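Side-chain contacts in ubiquitin conjugating enzyme (Plasmodium yoelii, PDB 2PWQ), which probably accepts activated ubiquitin as a thioester and passes it on, as other members of the ubiquitin-conjugating enzyme family do: residues 30-35 and 45-50; 87-92 and 123-128. One frame throughout, in Å; residues are numbered along the deposited sequence. Where two conformers were deposited one is given.

Interaction 1 (30-35 and 45-50); sequences KELKDI and AHIKDS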
loop_
_atom_site.group_PDB
_atom_site.type_symbol
_atom_site.label_atom_id
_atom_site.label_comp_id
_atom_site.label_asym_id
_atom_site.label_seq_id
_atom_site.Cartn_x
_atom_site.Cartn_y
_atom_site.Cartn_z
ATOM N N LYS A 30 11.040 15.310 5.986
ATOM C CA LYS A 30 10.461 16.036 4.839
ATOM C C LYS A 30 9.311 15.241 4.212
ATOM O O LYS A 30 8.234 15.804 3.972
ATOM C CB LYS A 30 11.528 16.364 3.758
ATOM C CG LYS A 30 11.011 17.288 2.630
ATOM C CD LYS A 30 12.109 17.643 1.626
ATOM C CE LYS A 30 11.513 17.888 0.246
ATOM N NZ LYS A 30 10.363 18.856 0.240
ATOM N N GLU A 31 9.539 13.947 3.957
ATOM C CA GLU A 31 8.478 13.091 3.383
ATOM C C GLU A 31 7.199 13.180 4.188
ATOM O O GLU A 31 6.119 13.412 3.638
ATOM C CB GLU A 31 8.943 11.662 3.200
ATOM C CG GLU A 31 9.927 11.569 2.028
ATOM C CD GLU A 31 9.835 10.304 1.204
ATOM O OE1 GLU A 31 8.757 9.638 1.146
ATOM O OE2 GLU A 31 10.877 9.974 0.614
ATOM N N LEU A 32 7.344 13.050 5.512
ATOM C CA LEU A 32 6.199 13.092 6.418
ATOM C C LEU A 32 5.477 14.422 6.418
ATOM O O LEU A 32 4.245 14.461 6.374
ATOM C CB LEU A 32 6.625 12.675 7.825
ATOM C CG LEU A 32 6.807 11.164 7.995
ATOM C CD1 LEU A 32 7.796 10.842 9.092
ATOM C CD2 LEU A 32 5.496 10.481 8.254
ATOM N N LYS A 33 6.225 15.527 6.444
ATOM C CA LYS A 33 5.579 16.837 6.394
ATOM C C LYS A 33 4.829 17.028 5.076
ATOM O O LYS A 33 3.758 17.626 5.060
ATOM C CB LYS A 33 6.595 17.978 6.616
ATOM C CG LYS A 33 7.325 17.946 7.970
ATOM C CD LYS A 33 6.484 18.515 9.090
ATOM C CE LYS A 33 7.344 18.832 10.314
ATOM N NZ LYS A 33 6.597 19.704 11.259
ATOM N N ASP A 34 5.394 16.531 3.973
ATOM C CA ASP A 34 4.794 16.712 2.638
ATOM C C ASP A 34 3.507 15.895 2.502
ATOM O O ASP A 34 2.495 16.386 1.972
ATOM C CB ASP A 34 5.795 16.344 1.522
ATOM C CG ASP A 34 6.924 17.371 1.369
ATOM O OD1 ASP A 34 6.805 18.479 1.952
ATOM O OD2 ASP A 34 7.927 17.064 0.667
ATOM N N ILE A 35 3.561 14.661 3.016
ATOM C CA ILE A 35 2.418 13.754 3.032
ATOM C C ILE A 35 1.331 14.436 3.814
ATOM O O ILE A 35 0.176 14.462 3.391
ATOM C CB ILE A 35 2.768 12.376 3.675
ATOM C CG1 ILE A 35 3.653 11.551 2.747
ATOM C CG2 ILE A 35 1.512 11.570 3.937
ATOM C CD1 ILE A 35 4.299 10.336 3.401
ATOM N N ALA A 45 0.381 8.642 5.933
ATOM C CA ALA A 45 1.371 7.845 6.674
ATOM C C ALA A 45 1.877 8.629 7.876
ATOM O O ALA A 45 2.017 9.865 7.817
ATOM C CB ALA A 45 2.547 7.411 5.798
ATOM N N HIS A 46 2.128 7.926 8.970
ATOM C CA HIS A 46 2.777 8.532 10.147
ATOM C C HIS A 46 3.669 7.462 10.781
ATOM O O HIS A 46 3.606 6.306 10.389
ATOM C CB HIS A 46 1.744 9.100 11.143
ATOM C CG HIS A 46 0.821 8.063 11.702
ATOM N ND1 HIS A 46 1.225 7.132 12.636
ATOM C CD2 HIS A 46 -0.476 7.784 11.435
ATOM C CE1 HIS A 46 0.214 6.336 12.932
ATOM N NE2 HIS A 46 -0.828 6.707 12.210
ATOM N N ILE A 47 4.520 7.859 11.722
ATOM C CA ILE A 47 5.355 6.912 12.461
ATOM C C ILE A 47 4.447 6.008 13.261
ATOM O O ILE A 47 3.473 6.492 13.818
ATOM C CB ILE A 47 6.289 7.612 13.462
ATOM C CG1 ILE A 47 6.782 8.951 12.875
ATOM C CG2 ILE A 47 7.384 6.627 13.945
ATOM C CD1 ILE A 47 8.207 8.980 12.416
ATOM N N LYS A 48 4.762 4.716 13.282
ATOM C CA LYS A 48 3.973 3.739 14.001
ATOM C C LYS A 48 4.037 3.985 15.520
ATOM O O LYS A 48 3.003 4.204 16.167
ATOM C CB LYS A 48 4.464 2.318 13.716
ATOM C CG LYS A 48 3.477 1.264 14.141
ATOM C CD LYS A 48 4.064 -0.148 14.150
ATOM C CE LYS A 48 2.926 -1.124 14.460
ATOM N NZ LYS A 48 3.316 -2.569 14.309
ATOM N N ASP A 49 5.259 3.943 16.051
ATOM C CA ASP A 49 5.510 4.051 17.495
ATOM C C ASP A 49 6.691 5.016 17.733
ATOM O O ASP A 49 6.528 6.250 17.716
ATOM C CB ASP A 49 5.775 2.634 18.054
ATOM C CG ASP A 49 5.686 2.551 19.580
ATOM O OD1 ASP A 49 4.792 3.180 20.188
ATOM O OD2 ASP A 49 6.504 1.811 20.166
ATOM N N SER A 50 7.888 4.447 17.911
ATOM C CA SER A 50 9.065 5.210 18.315
ATOM C C SER A 50 10.251 5.101 17.357
ATOM O O SER A 50 11.310 5.688 17.614
ATOM C CB SER A 50 9.510 4.809 19.737
ATOM O OG SER A 50 8.517 5.142 20.703
#
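L32 spreads its two methyl branches over the strand that ends at I47. L32 CD2 drops onto the backbone, 3.6 Å from A45 O and 3.8 Å from H46 CA. L32 CD1 takes the other partner and meets I47 CD1 at 3.8 Å, with the two side chains crossing at about a right angle. The bond from CA to CB of L32 does not aim at the strand. Its CG lies beside the backbone N (chi1 -77°), and from there the forked end reaches the strand.

One turn on, I35 points at the strand directly. The branch methyl I35 CG2, anti to the backbone N, lies 3.7 Å from A45 N. I35 CD1 packs more loosely on A45 CB at 4.2 Å. L32 CD2 and I35 CG2 therefore meet main-chain atoms, while L32 CD1 and I35 CD1 meet side chains.

This is the N-terminal helix 23-37 of the ubiquitin-conjugating (UBC) fold, laid against the first strand, 43-47, of its antiparallel sheet. The N-to-C directions of helix 30-35 and strand 45-47 make 137°, nearer antiparallel than parallel, so the chain turns back on itself between them.

Further out, W55 of strand 54-60 touches both L32 and A45, and F52 touches both L32 and I47. The backbone of H46 bonds to V56 in the next strand. The H46 side chain points away from the helix, and H46 ND1 donates to I47 O at 2.6 Å, in the plane of its own ring but well above the carbonyl plane. On the helix, K30 NZ forms a salt bridge with D34 OD2 at 3.1 Å, on the syn lone pair of that oxygen.

Interaction 2 (87-92 and 123-128); sequences PKIKFV and RTALLS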
loop_
_atom_site.group_PDB
_atom_site.type_symbol
_atom_site.label_atom_id
_atom_site.label_comp_id
_atom_site.label_asym_id
_atom_site.label_seq_id
_atom_site.Cartn_x
_atom_site.Cartn_y
_atom_site.Cartn_z
ATOM N N PRO A 87 11.504 1.244 0.294
ATOM C CA PRO A 87 10.832 0.732 1.499
ATOM C C PRO A 87 10.323 -0.687 1.240
ATOM O O PRO A 87 10.199 -1.093 0.068
ATOM C CB PRO A 87 9.662 1.705 1.679
ATOM C CG PRO A 87 9.395 2.228 0.281
ATOM C CD PRO A 87 10.743 2.331 -0.353
ATOM N N LYS A 88 10.084 -1.455 2.302
ATOM C CA LYS A 88 9.299 -2.674 2.201
ATOM C C LYS A 88 7.901 -2.318 2.666
ATOM O O LYS A 88 7.735 -1.595 3.657
ATOM C CB LYS A 88 9.906 -3.798 3.030
ATOM C CG LYS A 88 11.398 -3.984 2.744
ATOM C CD LYS A 88 11.985 -5.248 3.317
ATOM C CE LYS A 88 13.386 -5.514 2.768
ATOM N NZ LYS A 88 13.951 -6.776 3.333
ATOM N N ILE A 89 6.897 -2.770 1.922
ATOM C CA ILE A 89 5.489 -2.469 2.218
ATOM C C ILE A 89 4.657 -3.753 2.131
ATOM O O ILE A 89 4.867 -4.582 1.230
ATOM C CB ILE A 89 4.913 -1.396 1.291
ATOM C CG1 ILE A 89 5.805 -0.153 1.300
ATOM C CG2 ILE A 89 3.521 -1.000 1.708
ATOM C CD1 ILE A 89 5.349 0.917 0.342
ATOM N N LYS A 90 3.744 -3.922 3.084
ATOM C CA LYS A 90 2.775 -5.016 3.068
ATOM C C LYS A 90 1.473 -4.487 3.647
ATOM O O LYS A 90 1.471 -3.548 4.445
ATOM C CB LYS A 90 3.271 -6.201 3.890
ATOM C CG LYS A 90 3.031 -6.075 5.390
ATOM C CD LYS A 90 3.032 -7.473 6.065
ATOM C CE LYS A 90 2.676 -7.366 7.547
ATOM N NZ LYS A 90 3.684 -6.591 8.329
ATOM N N PHE A 91 0.353 -5.063 3.261
ATOM C CA PHE A 91 -0.887 -4.563 3.787
ATOM C C PHE A 91 -1.016 -5.132 5.191
ATOM O O PHE A 91 -0.452 -6.178 5.466
ATOM C CB PHE A 91 -2.072 -5.067 2.947
ATOM C CG PHE A 91 -2.368 -4.226 1.771
ATOM C CD1 PHE A 91 -1.605 -4.322 0.607
ATOM C CD2 PHE A 91 -3.429 -3.328 1.815
ATOM C CE1 PHE A 91 -1.899 -3.513 -0.479
ATOM C CE2 PHE A 91 -3.740 -2.524 0.742
ATOM C CZ PHE A 91 -2.984 -2.618 -0.423
ATOM N N VAL A 92 -1.714 -4.417 6.070
ATOM C CA VAL A 92 -2.065 -4.937 7.386
ATOM C C VAL A 92 -3.501 -5.348 7.259
ATOM O O VAL A 92 -3.876 -6.494 7.629
ATOM C CB VAL A 92 -1.876 -3.875 8.519
ATOM C CG1 VAL A 92 -2.609 -4.307 9.878
ATOM C CG2 VAL A 92 -0.387 -3.666 8.758
ATOM N N ARG A 123 4.978 8.253 -0.455
ATOM C CA ARG A 123 3.646 8.578 -0.979
ATOM C C ARG A 123 3.472 8.099 -2.434
ATOM O O ARG A 123 2.389 7.646 -2.851
ATOM C CB ARG A 123 3.375 10.080 -0.924
ATOM C CG ARG A 123 1.890 10.383 -0.993
ATOM C CD ARG A 123 1.543 11.825 -0.837
ATOM N NE ARG A 123 0.087 11.976 -0.823
ATOM C CZ ARG A 123 -0.700 11.931 -1.897
ATOM N NH1 ARG A 123 -0.203 11.788 -3.121
ATOM N NH2 ARG A 123 -1.994 12.086 -1.756
ATOM N N THR A 124 4.518 8.211 -3.235
ATOM C CA THR A 124 4.329 7.757 -4.609
ATOM C C THR A 124 4.291 6.193 -4.656
ATOM O O THR A 124 3.524 5.616 -5.435
ATOM C CB THR A 124 5.209 8.527 -5.690
ATOM O OG1 THR A 124 6.602 8.279 -5.495
ATOM C CG2 THR A 124 4.961 10.067 -5.607
ATOM N N ALA A 125 5.058 5.521 -3.800
ATOM C CA ALA A 125 4.947 4.042 -3.670
ATOM C C ALA A 125 3.530 3.644 -3.292
ATOM O O ALA A 125 2.967 2.696 -3.839
ATOM C CB ALA A 125 5.953 3.476 -2.657
ATOM N N LEU A 126 2.955 4.395 -2.364
ATOM C CA LEU A 126 1.596 4.166 -1.946
ATOM C C LEU A 126 0.544 4.512 -2.996
ATOM O O LEU A 126 -0.459 3.803 -3.115
ATOM C CB LEU A 126 1.298 4.871 -0.608
ATOM C CG LEU A 126 2.157 4.461 0.602
ATOM C CD1 LEU A 126 1.835 5.368 1.778
ATOM C CD2 LEU A 126 1.989 2.980 0.956
ATOM N N LEU A 127 0.734 5.618 -3.727
ATOM C CA LEU A 127 -0.172 5.952 -4.829
ATOM C C LEU A 127 -0.160 4.827 -5.872
ATOM O O LEU A 127 -1.186 4.510 -6.457
ATOM C CB LEU A 127 0.238 7.252 -5.533
ATOM C CG LEU A 127 -0.217 8.606 -4.971
ATOM C CD1 LEU A 127 0.439 9.733 -5.806
ATOM C CD2 LEU A 127 -1.778 8.811 -4.910
ATOM N N SER A 128 0.976 4.207 -6.109
ATOM C CA SER A 128 1.002 3.202 -7.145
ATOM C C SER A 128 0.363 1.896 -6.642
ATOM O O SER A 128 -0.044 1.035 -7.433
ATOM C CB SER A 128 2.428 2.925 -7.617
ATOM O OG SER A 128 2.982 1.960 -6.739
#
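I89 meets A125 and L126 where the last strand of the UBC-fold sheet, 88-91, faces helix 122-134. The contact is small and fully buried near the centre of the chain. It belongs to the hydrophobic core between sheet and helix.

The apolar contacts all converge on one methyl. I89 CD1 lies 4.0 Å from A125 CB and equally 4.0 Å from L126 CD2. It therefore ends against two successive residues of the helix. I89 points at the helix from its CA, with CG1 beside the backbone N (chi1 -53°) and CD1 extended beyond it (chi2 176°). This nearly straight arm carries the methyl across the gap, as the closest CA atoms, those of I89 and L126, are 8.7 Å apart. A125 faces the strand directly with its short CB. L126 starts off to one side, and its CD2 branch brings it to I89, where the two side chains cross obliquely.

Other apolar side chains join this group. I129 of the same helix touches both I89 and F91, and L74 of strand 71-77 touches I89. I43 of the first strand packs on L126. The side chain of I89 is about 11 Å from that of C108, the predicted thioester cysteine.

Among the polar interactions, K88 and K90 pair through their backbones with T77 and A75 of the adjacent strand. In the helix, L127 N bonds to R123 O at 2.8 Å. S128 OG turns back to donate to A125 O at 3.0 Å, tilted 32° from the carbonyl plane.

Overall arrangement
Both contacts belong to the ubiquitin-conjugating domain and reach the same four-stranded antiparallel sheet. They use its two outermost strands. Interaction 1 joins helix 23-37 to strand 43-47, and interaction 2 joins strand 88-91 to helix 122-134. They come in series along the chain, the first closing before the second opens. Their centres are 13 Å apart, yet they touch: I35 CG1 packs on R123 CB at 4.0 Å. The two helices and the outermost strands thus form one packed unit, probably part of the framework that carries the predicted catalytic cysteine. Interaction 1 is partly buried and away from that cysteine; interaction 2 is buried near the centre of the chain and closer to it.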